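Local coordinates for protein Sqt1 (Chaetomium thermophilum, PDB 4ZOY) that probably acts as a dedicated WD40-repeat chaperone that captures a nascent ribosomal protein during ribosome biogenesis, at residues 4-9 and 441-446; 13-18 and 35-40; 17-22 and 89-94; 254-259 and 334-339; 339-344 and 391-396. One frame throughout, in Å; residues are numbered along the deposited sequence.

Contact 1: 4-9 and 441-446; sequences ENDSIA and LVKEWK
Asp6 and Lys446 hold each other through two nearly straight hydrogen bonds. Asp6 N donates to Lys446 O at 2.9 Å, with an N-H...O angle of 171°. In return Lys446 N gives its hydrogen to Asp6 OD2 at 2.8 Å, on the anti lone pair of that oxygen. The pairing works because Asp6 CG sits beside its own backbone N (chi1 -60°), which brings the carboxylate and the amide to bear on the same residue. Asp6 OD2 also accepts a water at 2.7 Å, which donates a second hydrogen to Glu444 O. Lys443 NZ, 4.6 Å from Asp6 OD2, is beyond salt-bridge range, although its charge may still favour the carboxylate. Next to Asp6, an Asx turn fixes the loop: Asn5 OD1 accepts from both Ser7 N and Ser7 OG.

Packing is slight. Asp6 CB lies at the edge of the Trp445 ring, 4.3 Å from CD1, and Lys446 CB rests 3.7 Å from Glu4 O.

The loop runs into strand 9-11, the outermost strand of a blade it shares with 478-482, where Ile8 and Ala9 pair with Val480. Strand 441-445 is the outermost of another blade, and Trp445 links the two by donating through NE1 to Glu482 O.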
# COMPACT_ATOMS: atom_id res chain seq x y z
N GLU A 4 4.75 -20.92 -16.62
CA GLU A 4 6.00 -20.25 -16.93
C GLU A 4 5.80 -18.74 -17.10
O GLU A 4 6.36 -17.96 -16.35
CB GLU A 4 6.64 -20.84 -18.19
CG GLU A 4 8.11 -20.47 -18.37
CD GLU A 4 9.04 -21.33 -17.53
OE1 GLU A 4 9.00 -22.57 -17.67
OE2 GLU A 4 9.82 -20.77 -16.73
N ASN A 5 4.99 -18.35 -18.08
CA ASN A 5 4.68 -16.94 -18.28
C ASN A 5 3.19 -16.75 -18.58
O ASN A 5 2.72 -17.00 -19.70
CB ASN A 5 5.53 -16.34 -19.40
CG ASN A 5 5.29 -14.85 -19.59
OD1 ASN A 5 4.57 -14.21 -18.81
ND2 ASN A 5 5.91 -14.28 -20.62
N ASP A 6 2.46 -16.30 -17.57
CA ASP A 6 1.02 -16.11 -17.69
C ASP A 6 0.66 -14.70 -18.11
O ASP A 6 -0.52 -14.38 -18.23
CB ASP A 6 0.34 -16.44 -16.35
CG ASP A 6 0.58 -17.86 -15.93
OD1 ASP A 6 0.27 -18.76 -16.74
OD2 ASP A 6 1.09 -18.10 -14.81
N SER A 7 1.64 -13.84 -18.32
CA SER A 7 1.33 -12.45 -18.64
C SER A 7 0.69 -12.30 -20.02
O SER A 7 0.97 -13.08 -20.93
CB SER A 7 2.58 -11.57 -18.54
OG SER A 7 3.52 -11.90 -19.55
N ILE A 8 -0.15 -11.28 -20.16
CA ILE A 8 -0.79 -10.96 -21.43
C ILE A 8 -0.18 -9.70 -22.04
O ILE A 8 -0.46 -9.35 -23.19
CB ILE A 8 -2.33 -10.77 -21.29
CG1 ILE A 8 -2.66 -9.59 -20.37
CG2 ILE A 8 -3.00 -12.05 -20.81
CD1 ILE A 8 -4.14 -9.26 -20.30
N ALA A 9 0.64 -9.01 -21.26
CA ALA A 9 1.37 -7.84 -21.73
C ALA A 9 2.49 -7.55 -20.76
O ALA A 9 2.51 -8.05 -19.63
CB ALA A 9 0.45 -6.62 -21.85
N LEU A 441 -5.99 -21.86 -2.46
CA LEU A 441 -5.40 -21.21 -3.62
C LEU A 441 -6.34 -21.24 -4.82
O LEU A 441 -6.78 -22.31 -5.25
CB LEU A 441 -4.06 -21.87 -3.98
CG LEU A 441 -3.32 -21.26 -5.18
CD1 LEU A 441 -2.95 -19.80 -4.93
CD2 LEU A 441 -2.08 -22.08 -5.48
N VAL A 442 -6.65 -20.06 -5.37
CA VAL A 442 -7.58 -19.92 -6.48
C VAL A 442 -6.85 -19.80 -7.80
O VAL A 442 -7.23 -20.44 -8.79
CB VAL A 442 -8.48 -18.67 -6.31
CG1 VAL A 442 -9.30 -18.42 -7.57
CG2 VAL A 442 -9.39 -18.81 -5.10
N LYS A 443 -5.80 -18.98 -7.82
CA LYS A 443 -5.04 -18.77 -9.04
C LYS A 443 -3.60 -18.36 -8.73
O LYS A 443 -3.33 -17.77 -7.69
CB LYS A 443 -5.75 -17.73 -9.91
CG LYS A 443 -5.06 -17.39 -11.22
CD LYS A 443 -5.36 -18.37 -12.33
CE LYS A 443 -4.84 -17.85 -13.67
NZ LYS A 443 -3.38 -18.10 -13.88
N GLU A 444 -2.69 -18.72 -9.63
CA GLU A 444 -1.28 -18.33 -9.57
C GLU A 444 -0.91 -17.68 -10.89
O GLU A 444 -1.29 -18.19 -11.94
CB GLU A 444 -0.36 -19.53 -9.38
CG GLU A 444 -0.48 -20.32 -8.12
CD GLU A 444 0.58 -21.40 -8.08
OE1 GLU A 444 0.70 -22.17 -9.06
OE2 GLU A 444 1.31 -21.45 -7.09
N TRP A 445 -0.13 -16.60 -10.83
CA TRP A 445 0.36 -15.96 -12.03
C TRP A 445 1.87 -15.88 -12.00
O TRP A 445 2.45 -15.24 -11.11
CB TRP A 445 -0.21 -14.55 -12.17
CG TRP A 445 -1.69 -14.48 -12.39
CD1 TRP A 445 -2.35 -14.56 -13.58
CD2 TRP A 445 -2.69 -14.25 -11.39
NE1 TRP A 445 -3.71 -14.42 -13.38
CE2 TRP A 445 -3.94 -14.22 -12.05
CE3 TRP A 445 -2.66 -14.07 -10.00
CZ2 TRP A 445 -5.14 -14.02 -11.37
CZ3 TRP A 445 -3.87 -13.87 -9.32
CH2 TRP A 445 -5.09 -13.85 -10.02
N LYS A 446 2.50 -16.51 -12.99
CA LYS A 446 3.96 -16.58 -13.06
C LYS A 446 4.47 -15.74 -14.21
O LYS A 446 3.73 -15.43 -15.14
CB LYS A 446 4.40 -18.03 -13.19
CG LYS A 446 3.96 -18.91 -12.04
CD LYS A 446 4.41 -20.36 -12.23
CE LYS A 446 4.02 -21.21 -11.04
NZ LYS A 446 4.40 -22.64 -11.23
O HOH W 1 0.54 -20.21 -13.22

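Contact 2: 13-18 and 35-40; sequences GHKDSV and GSEGDA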
# COMPACT_ATOMS: atom_id res chain seq x y z
N GLY A 13 10.64 -1.11 -20.04
CA GLY A 13 11.37 0.15 -20.14
C GLY A 13 12.25 0.54 -18.96
O GLY A 13 13.29 1.17 -19.13
N HIS A 14 11.84 0.18 -17.74
CA HIS A 14 12.67 0.48 -16.58
C HIS A 14 14.02 -0.23 -16.69
O HIS A 14 14.08 -1.38 -17.10
CB HIS A 14 11.97 0.06 -15.28
CG HIS A 14 10.74 0.85 -14.97
ND1 HIS A 14 10.79 2.04 -14.27
CD2 HIS A 14 9.44 0.62 -15.23
CE1 HIS A 14 9.57 2.51 -14.13
NE2 HIS A 14 8.72 1.67 -14.70
N LYS A 15 15.10 0.45 -16.32
CA LYS A 15 16.42 -0.17 -16.44
C LYS A 15 16.76 -1.02 -15.23
O LYS A 15 17.62 -1.90 -15.30
CB LYS A 15 17.50 0.89 -16.64
CG LYS A 15 17.32 1.70 -17.91
CD LYS A 15 18.43 2.72 -18.09
CE LYS A 15 18.27 3.48 -19.38
NZ LYS A 15 19.35 4.50 -19.54
N ASP A 16 16.09 -0.77 -14.11
CA ASP A 16 16.34 -1.57 -12.92
C ASP A 16 15.06 -1.62 -12.09
O ASP A 16 13.98 -1.33 -12.61
CB ASP A 16 17.51 -1.00 -12.11
CG ASP A 16 18.29 -2.07 -11.37
OD1 ASP A 16 17.79 -3.19 -11.15
OD2 ASP A 16 19.46 -1.81 -11.00
N SER A 17 15.19 -2.01 -10.83
CA SER A 17 14.07 -2.28 -9.92
C SER A 17 12.91 -1.32 -10.07
O SER A 17 13.07 -0.11 -10.03
CB SER A 17 14.55 -2.21 -8.48
OG SER A 17 15.67 -3.04 -8.26
N VAL A 18 11.72 -1.90 -10.24
CA VAL A 18 10.49 -1.11 -10.28
C VAL A 18 9.84 -1.21 -8.89
O VAL A 18 9.26 -2.23 -8.54
CB VAL A 18 9.52 -1.59 -11.38
CG1 VAL A 18 8.53 -0.48 -11.70
CG2 VAL A 18 10.29 -1.97 -12.66
N GLY A 35 10.76 3.51 -10.49
CA GLY A 35 11.82 2.83 -9.80
C GLY A 35 13.21 3.39 -10.03
O GLY A 35 13.39 4.61 -10.19
N SER A 36 14.16 2.47 -10.04
CA SER A 36 15.59 2.78 -10.11
C SER A 36 16.11 2.51 -11.51
O SER A 36 15.70 1.54 -12.15
CB SER A 36 16.35 1.95 -9.08
OG SER A 36 17.75 2.01 -9.32
N GLU A 37 17.03 3.34 -11.98
CA GLU A 37 17.61 3.12 -13.30
C GLU A 37 18.96 2.42 -13.24
O GLU A 37 19.60 2.23 -14.27
CB GLU A 37 17.75 4.44 -14.05
CG GLU A 37 16.41 5.02 -14.49
CD GLU A 37 15.75 4.21 -15.60
OE1 GLU A 37 15.13 3.16 -15.30
OE2 GLU A 37 15.83 4.63 -16.77
N GLY A 38 19.37 2.02 -12.04
CA GLY A 38 20.62 1.31 -11.88
C GLY A 38 21.15 1.34 -10.47
O GLY A 38 20.56 1.95 -9.58
N ASP A 39 22.29 0.68 -10.26
CA ASP A 39 22.82 0.53 -8.91
C ASP A 39 24.01 1.44 -8.61
O ASP A 39 24.51 1.44 -7.49
CB ASP A 39 23.21 -0.92 -8.67
CG ASP A 39 22.03 -1.84 -8.75
OD1 ASP A 39 21.04 -1.60 -8.03
OD2 ASP A 39 22.07 -2.79 -9.55
N ALA A 40 24.44 2.20 -9.61
CA ALA A 40 25.47 3.21 -9.39
C ALA A 40 24.98 4.20 -8.34
O ALA A 40 23.77 4.44 -8.22
CB ALA A 40 25.80 3.92 -10.68
O HOH W 2 14.11 3.76 -18.46
O HOH W 3 13.44 2.62 -13.25
O HOH W 4 17.78 -1.60 -7.06
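Val18 and Gly35 form an antiparallel, non-hydrogen-bonded pair with their CA atoms 4.2 Å apart, and just beyond it Ser36 N donates to Ser17 O at 2.8 Å. Ser17 O also receives a CA-H...O contact from Gly35 CA, and a CB on that glycine would collide with the same oxygen.

Among the side chains, Glu37 carries most of the polar work. Its chain is bent at chi2, which brings Glu37 OE1 to Lys15 N at 2.9 Å and 171°, on the syn side but 32° out of the carboxylate plane. A water 2.7 Å from Glu37 OE1 donates to it and also lies in hydrogen-bonding contact with His14 ND1. A second water bridges Glu37 OE2 and Gly13 O. The extended Lys15 chain slants across the carboxylate of Glu37, CG 3.5 Å from OE2, while its NZ stays beyond salt-bridge distance. An alanine in place of Glu37 would probably leave Lys15 N without its acceptor and the two waters without the carboxylate that orders them. Farther out, Asp16 OD2 and Asp39 OD2 are only 3.1 Å apart, their carboxylates turned 73° against each other; repulsion would be expected if both are charged. Ser36 OG accepts from Gly38 N in an ST turn.

His14 NE2 bonds to Thr33 OG1, and its ring meets Tyr48 edge-to-face. A Gly-His pair before the first strand, with the histidine bonded to a threonine on the second, is consistent with the hydrogen-bonded core of a WD40 blade.

Contact 3: 17-22 and 89-94; sequences SVFAIA and TDSINA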
# COMPACT_ATOMS: atom_id res chain seq x y z
N SER A 17 15.19 -2.01 -10.83
CA SER A 17 14.07 -2.28 -9.92
C SER A 17 12.91 -1.32 -10.07
O SER A 17 13.07 -0.11 -10.03
CB SER A 17 14.55 -2.21 -8.48
OG SER A 17 15.67 -3.04 -8.26
N VAL A 18 11.72 -1.90 -10.24
CA VAL A 18 10.49 -1.11 -10.28
C VAL A 18 9.84 -1.21 -8.89
O VAL A 18 9.26 -2.23 -8.54
CB VAL A 18 9.52 -1.59 -11.38
CG1 VAL A 18 8.53 -0.48 -11.70
CG2 VAL A 18 10.29 -1.97 -12.66
N PHE A 19 9.98 -0.13 -8.11
CA PHE A 19 9.61 -0.14 -6.69
C PHE A 19 8.16 0.23 -6.43
O PHE A 19 7.61 -0.16 -5.40
CB PHE A 19 10.48 0.84 -5.90
CG PHE A 19 11.92 0.42 -5.77
CD1 PHE A 19 12.26 -0.77 -5.18
CD2 PHE A 19 12.92 1.27 -6.21
CE1 PHE A 19 13.60 -1.14 -5.05
CE2 PHE A 19 14.25 0.91 -6.08
CZ PHE A 19 14.59 -0.29 -5.50
N ALA A 20 7.57 1.00 -7.34
CA ALA A 20 6.29 1.64 -7.05
C ALA A 20 5.31 1.55 -8.20
O ALA A 20 5.71 1.52 -9.38
CB ALA A 20 6.52 3.11 -6.69
N ILE A 21 4.03 1.52 -7.86
CA ILE A 21 2.98 1.49 -8.86
C ILE A 21 1.73 2.16 -8.31
O ILE A 21 1.41 2.03 -7.12
CB ILE A 21 2.68 0.04 -9.32
CG1 ILE A 21 1.57 0.00 -10.37
CG2 ILE A 21 2.37 -0.87 -8.13
CD1 ILE A 21 1.47 -1.36 -11.11
N ALA A 22 1.05 2.91 -9.17
CA ALA A 22 -0.21 3.53 -8.81
C ALA A 22 -1.20 3.38 -9.95
O ALA A 22 -0.81 3.27 -11.11
CB ALA A 22 -0.01 4.99 -8.47
N THR A 89 16.47 12.26 -8.98
CA THR A 89 17.90 12.02 -9.05
C THR A 89 18.28 10.77 -8.27
O THR A 89 19.45 10.41 -8.17
CB THR A 89 18.68 13.23 -8.51
OG1 THR A 89 18.22 13.56 -7.20
CG2 THR A 89 18.48 14.43 -9.43
N ASP A 90 17.27 10.10 -7.73
CA ASP A 90 17.45 8.82 -7.07
C ASP A 90 16.14 8.07 -7.31
O ASP A 90 15.21 8.65 -7.87
CB ASP A 90 17.74 9.00 -5.57
CG ASP A 90 18.44 7.80 -4.96
OD1 ASP A 90 18.45 6.71 -5.57
OD2 ASP A 90 18.99 7.95 -3.85
N SER A 91 16.08 6.81 -6.91
CA SER A 91 14.95 5.93 -7.24
C SER A 91 13.59 6.50 -6.90
O SER A 91 13.41 7.08 -5.84
CB SER A 91 15.10 4.60 -6.51
OG SER A 91 16.37 4.03 -6.78
N ILE A 92 12.62 6.32 -7.79
CA ILE A 92 11.23 6.58 -7.41
C ILE A 92 10.77 5.44 -6.51
O ILE A 92 10.88 4.27 -6.87
CB ILE A 92 10.30 6.70 -8.61
CG1 ILE A 92 10.70 7.91 -9.47
CG2 ILE A 92 8.84 6.83 -8.13
CD1 ILE A 92 9.81 8.16 -10.68
N ASN A 93 10.25 5.79 -5.33
CA ASN A 93 9.92 4.82 -4.30
C ASN A 93 8.42 4.78 -3.99
O ASN A 93 7.94 3.85 -3.34
CB ASN A 93 10.71 5.14 -3.03
CG ASN A 93 10.77 3.98 -2.07
OD1 ASN A 93 10.99 2.84 -2.48
ND2 ASN A 93 10.58 4.26 -0.79
N ALA A 94 7.71 5.81 -4.44
CA ALA A 94 6.30 5.96 -4.15
C ALA A 94 5.60 6.67 -5.30
O ALA A 94 6.18 7.58 -5.90
CB ALA A 94 6.11 6.73 -2.85
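Phe19 and Ala20 press the innermost strand of one β-propeller blade, 18-23, against Ser91, Ile92, Asn93 and Ala94 at the start of the innermost strand of the next, 92-97. The axes of the short segments approach to 5.3 Å with their directions 46° apart, a splayed arrangement in which side chains of one strand pack on the backbone of the other. A classic β bulge, in which Phe19 and Ala20 both face Gly34, explains why two consecutive residues point their CB atoms at the neighbouring blade.

Phe19 makes the largest single contribution. Its CG lies beside the backbone N (chi1 -69°), which carries the ring toward Ser91 rather than along its own strand. Phe19 CB is 3.6 Å from Ile92 O, and the same oxygen lies at the ring edge, in plane, 3.7 Å from CD2. Beyond it, Phe19 CE2 comes to 3.8 Å from Ser91 CB. Ser17 CB, from the loop just before the strand, sits over one face of the ring. With an alanine here, Ser91 CB and Ile92 O would probably be left without the ring edge that packs on them, opening a gap between the two strands. Ile92 O is buried with no hydrogen-bond partner in the model, so the C-H edge of Phe19 is what it meets across this interface.

Asn93 stands almost upright to the ring, amide and ring planes 79° apart, with OD1 4.0 Å from Phe19 CB; its ND2 is engaged with Ile142 O on a further blade. Within 89-94, Ala20 CB meets backbone atoms, equally close to Asn93 C and Ala94 N at 3.7 Å.

Contact 4: 254-259 and 334-339; sequences SVAVSP and LAFSPS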
# COMPACT_ATOMS: atom_id res chain seq x y z
N SER A 254 4.38 -2.33 9.10
CA SER A 254 3.11 -2.31 8.39
C SER A 254 1.98 -1.82 9.29
O SER A 254 2.08 -1.89 10.53
CB SER A 254 2.78 -3.70 7.82
OG SER A 254 2.76 -4.67 8.85
N VAL A 255 0.92 -1.31 8.67
CA VAL A 255 -0.20 -0.73 9.41
C VAL A 255 -1.44 -0.78 8.52
O VAL A 255 -1.35 -0.64 7.30
CB VAL A 255 0.13 0.72 9.87
CG1 VAL A 255 0.35 1.64 8.69
CG2 VAL A 255 -0.97 1.27 10.78
N ALA A 256 -2.59 -1.01 9.15
CA ALA A 256 -3.87 -1.05 8.47
C ALA A 256 -4.96 -0.64 9.45
O ALA A 256 -4.87 -0.90 10.66
CB ALA A 256 -4.14 -2.44 7.90
N VAL A 257 -5.99 0.02 8.94
CA VAL A 257 -7.13 0.43 9.75
C VAL A 257 -8.38 -0.34 9.31
O VAL A 257 -8.58 -0.57 8.13
CB VAL A 257 -7.35 1.96 9.66
CG1 VAL A 257 -8.56 2.37 10.49
CG2 VAL A 257 -6.11 2.71 10.13
N SER A 258 -9.21 -0.75 10.27
CA SER A 258 -10.38 -1.57 9.97
C SER A 258 -11.46 -0.77 9.24
O SER A 258 -11.46 0.46 9.31
CB SER A 258 -10.95 -2.18 11.26
OG SER A 258 -11.53 -1.17 12.07
N PRO A 259 -12.38 -1.46 8.55
CA PRO A 259 -13.37 -0.74 7.72
C PRO A 259 -14.30 0.19 8.50
O PRO A 259 -14.82 1.12 7.89
CB PRO A 259 -14.18 -1.87 7.08
CG PRO A 259 -13.33 -3.06 7.15
CD PRO A 259 -12.39 -2.91 8.30
N LEU A 334 -0.33 -5.84 5.90
CA LEU A 334 -1.54 -6.07 6.69
C LEU A 334 -2.73 -5.55 5.91
O LEU A 334 -2.66 -4.46 5.35
CB LEU A 334 -1.49 -5.33 8.03
CG LEU A 334 -0.64 -5.91 9.16
CD1 LEU A 334 -0.45 -4.85 10.25
CD2 LEU A 334 -1.34 -7.13 9.70
N ALA A 335 -3.82 -6.31 5.90
CA ALA A 335 -5.06 -5.82 5.29
C ALA A 335 -6.28 -6.35 5.99
O ALA A 335 -6.41 -7.56 6.23
CB ALA A 335 -5.09 -6.20 3.82
N PHE A 336 -7.18 -5.45 6.35
CA PHE A 336 -8.52 -5.83 6.76
C PHE A 336 -9.40 -6.07 5.54
O PHE A 336 -9.36 -5.29 4.58
CB PHE A 336 -9.17 -4.74 7.63
CG PHE A 336 -8.61 -4.65 9.03
CD1 PHE A 336 -9.16 -5.40 10.06
CD2 PHE A 336 -7.56 -3.80 9.31
CE1 PHE A 336 -8.66 -5.31 11.36
CE2 PHE A 336 -7.05 -3.70 10.60
CZ PHE A 336 -7.61 -4.45 11.62
N SER A 337 -10.20 -7.12 5.58
CA SER A 337 -11.20 -7.31 4.54
C SER A 337 -12.20 -6.17 4.60
O SER A 337 -12.62 -5.77 5.68
CB SER A 337 -11.91 -8.65 4.71
OG SER A 337 -13.02 -8.74 3.83
N PRO A 338 -12.61 -5.67 3.43
CA PRO A 338 -13.59 -4.58 3.41
C PRO A 338 -14.97 -5.02 3.88
O PRO A 338 -15.74 -4.15 4.29
CB PRO A 338 -13.62 -4.16 1.93
CG PRO A 338 -13.21 -5.38 1.19
CD PRO A 338 -12.18 -6.05 2.08
N SER A 339 -15.29 -6.31 3.84
CA SER A 339 -16.64 -6.73 4.22
C SER A 339 -16.76 -8.08 4.93
O SER A 339 -17.86 -8.48 5.32
CB SER A 339 -17.53 -6.75 2.99
OG SER A 339 -17.04 -7.67 2.04
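Phe336 reaches across from strand 331-336 to the end of strand 252-257, and every part of its side chain finds something there. Phe336 CB, at the root, packs 3.8 Å from Pro259 CD. Phe336 CG lies 3.7 Å from Ser258 CA. From there the ring divides: on one branch CD1 and CE1 run under Ser258 CB, and on the other Phe336 CD2 comes to 3.6 Å from Val257 C. Phe336 CE2 carries that second branch to Ala256 O, 3.5 Å away at the ring edge, while the tip atom CZ lies 4.1 Å from Ser258 CB. The face contact is a true CH-pi interaction, with Ser258 CB 3.8 Å from the centroid of the Phe336 ring and just 9° off the ring normal. Phe336 CG stands beside its backbone N (chi1 -74°), and the turn of the ring about chi2 presents a face to Ser258 and an edge to the Ala256 carbonyl. Ser258 OG itself is directed elsewhere, to Val263 N.

Two residues earlier in the strand, Leu334 CB meets Ala256 CB at 3.9 Å, and Leu334 CD1 packs 3.5 Å from Ser254 OG, which is hydrogen-bonded to Ile331 O. At the far end Pro259 CG abuts the carbonyl oxygen of Ser337.

The segment axes run 8° from parallel, without hydrogen bonds between the two segments. Each is instead paired within its own sheet, Ala256 with Ala265 and Ala335 with Ala344. Two innermost strands running nearly parallel and meeting by side-chain packing, each hydrogen-bonded within its own sheet, are what adjacent blades of a WD40 β-propeller present to each other.

Contact 5: 339-344 and 391-396; sequences SAPILA and AGWLLT
Ala340 and Trp393 make the main apolar contact, a CH-pi interaction. The methyl CB of Ala340 sits over one face of the Trp393 indole, 3.6 Å from the centroid of the six-membered ring and 16° off its normal. Ile342 approaches the same ring obliquely, its CD1 3.9 Å from Trp393 CE3 and its CG2 4.0 Å from CZ3. With CG1 between the backbone N and the carbonyl carbon (chi1 59°), both branches of the isoleucine are turned to the indole. Deeper along the strands Ala344 CB touches both methyls of Leu395, the nearer being CD2 at 3.9 Å.

Polar links are few. A water lies between the loops, 2.8 Å from Ser339 OG and 2.6 Å from Ala391 O.

The fit is close at Gly392. Gly392 CA lies 3.4 Å from Ser339 OG, and a CB at this position would run into that oxygen and into Ala340 N; its positive phi of 86° also suits glycine. Gly392 O accepts from Ser337 OG and also lies against Ala340 CB.

The chemistry therefore implies that shape and apolar surface join these neighbouring blades, while water and a serine from the adjoining loop serve the polar backbone.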
# COMPACT_ATOMS: atom_id res chain seq x y z
N SER A 339 -15.29 -6.31 3.84
CA SER A 339 -16.64 -6.73 4.22
C SER A 339 -16.76 -8.08 4.93
O SER A 339 -17.86 -8.48 5.32
CB SER A 339 -17.53 -6.75 2.99
OG SER A 339 -17.04 -7.67 2.04
N ALA A 340 -15.65 -8.80 5.11
CA ALA A 340 -15.67 -10.01 5.93
C ALA A 340 -14.89 -9.70 7.20
O ALA A 340 -14.02 -8.84 7.19
CB ALA A 340 -15.06 -11.18 5.18
N PRO A 341 -15.22 -10.39 8.30
CA PRO A 341 -14.58 -10.05 9.58
C PRO A 341 -13.23 -10.73 9.73
O PRO A 341 -13.04 -11.58 10.62
CB PRO A 341 -15.59 -10.57 10.61
CG PRO A 341 -16.22 -11.73 9.94
CD PRO A 341 -16.31 -11.36 8.47
N ILE A 342 -12.31 -10.39 8.84
CA ILE A 342 -10.99 -11.00 8.88
C ILE A 342 -9.88 -9.99 8.62
O ILE A 342 -10.09 -8.95 7.97
CB ILE A 342 -10.84 -12.16 7.85
CG1 ILE A 342 -11.11 -11.67 6.43
CG2 ILE A 342 -11.77 -13.34 8.21
CD1 ILE A 342 -10.93 -12.76 5.37
N LEU A 343 -8.70 -10.32 9.14
CA LEU A 343 -7.48 -9.57 8.94
C LEU A 343 -6.43 -10.52 8.37
O LEU A 343 -6.25 -11.61 8.92
CB LEU A 343 -6.98 -8.97 10.26
CG LEU A 343 -5.58 -8.37 10.29
CD1 LEU A 343 -5.51 -7.06 9.50
CD2 LEU A 343 -5.09 -8.19 11.73
N ALA A 344 -5.77 -10.12 7.29
CA ALA A 344 -4.69 -10.90 6.68
C ALA A 344 -3.34 -10.25 6.90
O ALA A 344 -3.20 -9.03 6.80
CB ALA A 344 -4.95 -11.08 5.18
N ALA A 391 -17.43 -11.47 -2.05
CA ALA A 391 -17.03 -10.17 -1.52
C ALA A 391 -16.40 -10.31 -0.15
O ALA A 391 -16.97 -10.91 0.76
CB ALA A 391 -18.23 -9.24 -1.46
N GLY A 392 -15.21 -9.74 -0.01
CA GLY A 392 -14.48 -9.74 1.25
C GLY A 392 -13.62 -10.97 1.51
O GLY A 392 -12.85 -10.98 2.46
N TRP A 393 -13.73 -11.99 0.67
CA TRP A 393 -13.06 -13.27 0.96
C TRP A 393 -11.89 -13.60 0.04
O TRP A 393 -11.21 -14.60 0.24
CB TRP A 393 -14.08 -14.42 0.89
CG TRP A 393 -15.10 -14.31 1.96
CD1 TRP A 393 -16.39 -13.89 1.81
CD2 TRP A 393 -14.92 -14.59 3.35
NE1 TRP A 393 -17.04 -13.91 3.02
CE2 TRP A 393 -16.16 -14.33 3.98
CE3 TRP A 393 -13.85 -15.04 4.12
CZ2 TRP A 393 -16.35 -14.51 5.36
CZ3 TRP A 393 -14.04 -15.21 5.48
CH2 TRP A 393 -15.28 -14.95 6.08
N LEU A 394 -11.67 -12.76 -0.96
CA LEU A 394 -10.63 -13.00 -1.96
C LEU A 394 -9.44 -12.07 -1.74
O LEU A 394 -9.57 -10.85 -1.74
CB LEU A 394 -11.20 -12.83 -3.36
CG LEU A 394 -12.09 -13.99 -3.84
CD1 LEU A 394 -12.82 -13.61 -5.12
CD2 LEU A 394 -11.28 -15.26 -4.04
N LEU A 395 -8.27 -12.68 -1.57
CA LEU A 395 -7.04 -11.97 -1.24
C LEU A 395 -6.00 -12.21 -2.31
O LEU A 395 -5.72 -13.36 -2.66
CB LEU A 395 -6.50 -12.44 0.12
CG LEU A 395 -5.27 -11.68 0.63
CD1 LEU A 395 -5.72 -10.40 1.32
CD2 LEU A 395 -4.45 -12.55 1.57
N THR A 396 -5.42 -11.13 -2.81
CA THR A 396 -4.30 -11.23 -3.75
C THR A 396 -3.00 -10.96 -3.02
O THR A 396 -2.92 -10.05 -2.20
CB THR A 396 -4.46 -10.24 -4.89
OG1 THR A 396 -5.75 -10.44 -5.48
CG2 THR A 396 -3.39 -10.46 -5.98
O HOH W 5 -18.20 -10.04 2.85

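The five contacts fall into two tight pairs and a fifth that touches one of them around the propeller. Contacts 2 and 3, centres 9 Å apart, share Ser17 and Val18, and a probable hydrogen bond from Ile92 N to Gly35 O (3.0 Å) ties them. Contacts 4 and 5, also 9 Å apart between centres, share Ser339 and are joined by Ala344 N to Ala335 O at 2.8 Å, probably a hydrogen bond between neighbouring strands of one sheet. The pairs lie on opposite sides of the chain's centre, with contacts 3 and 4 about 24 Å apart between centres. Contact 1 encloses the others along the chain and touches contact 5, Val442 CG2 packing 4.2 Å from Leu394 CD2 within one blade.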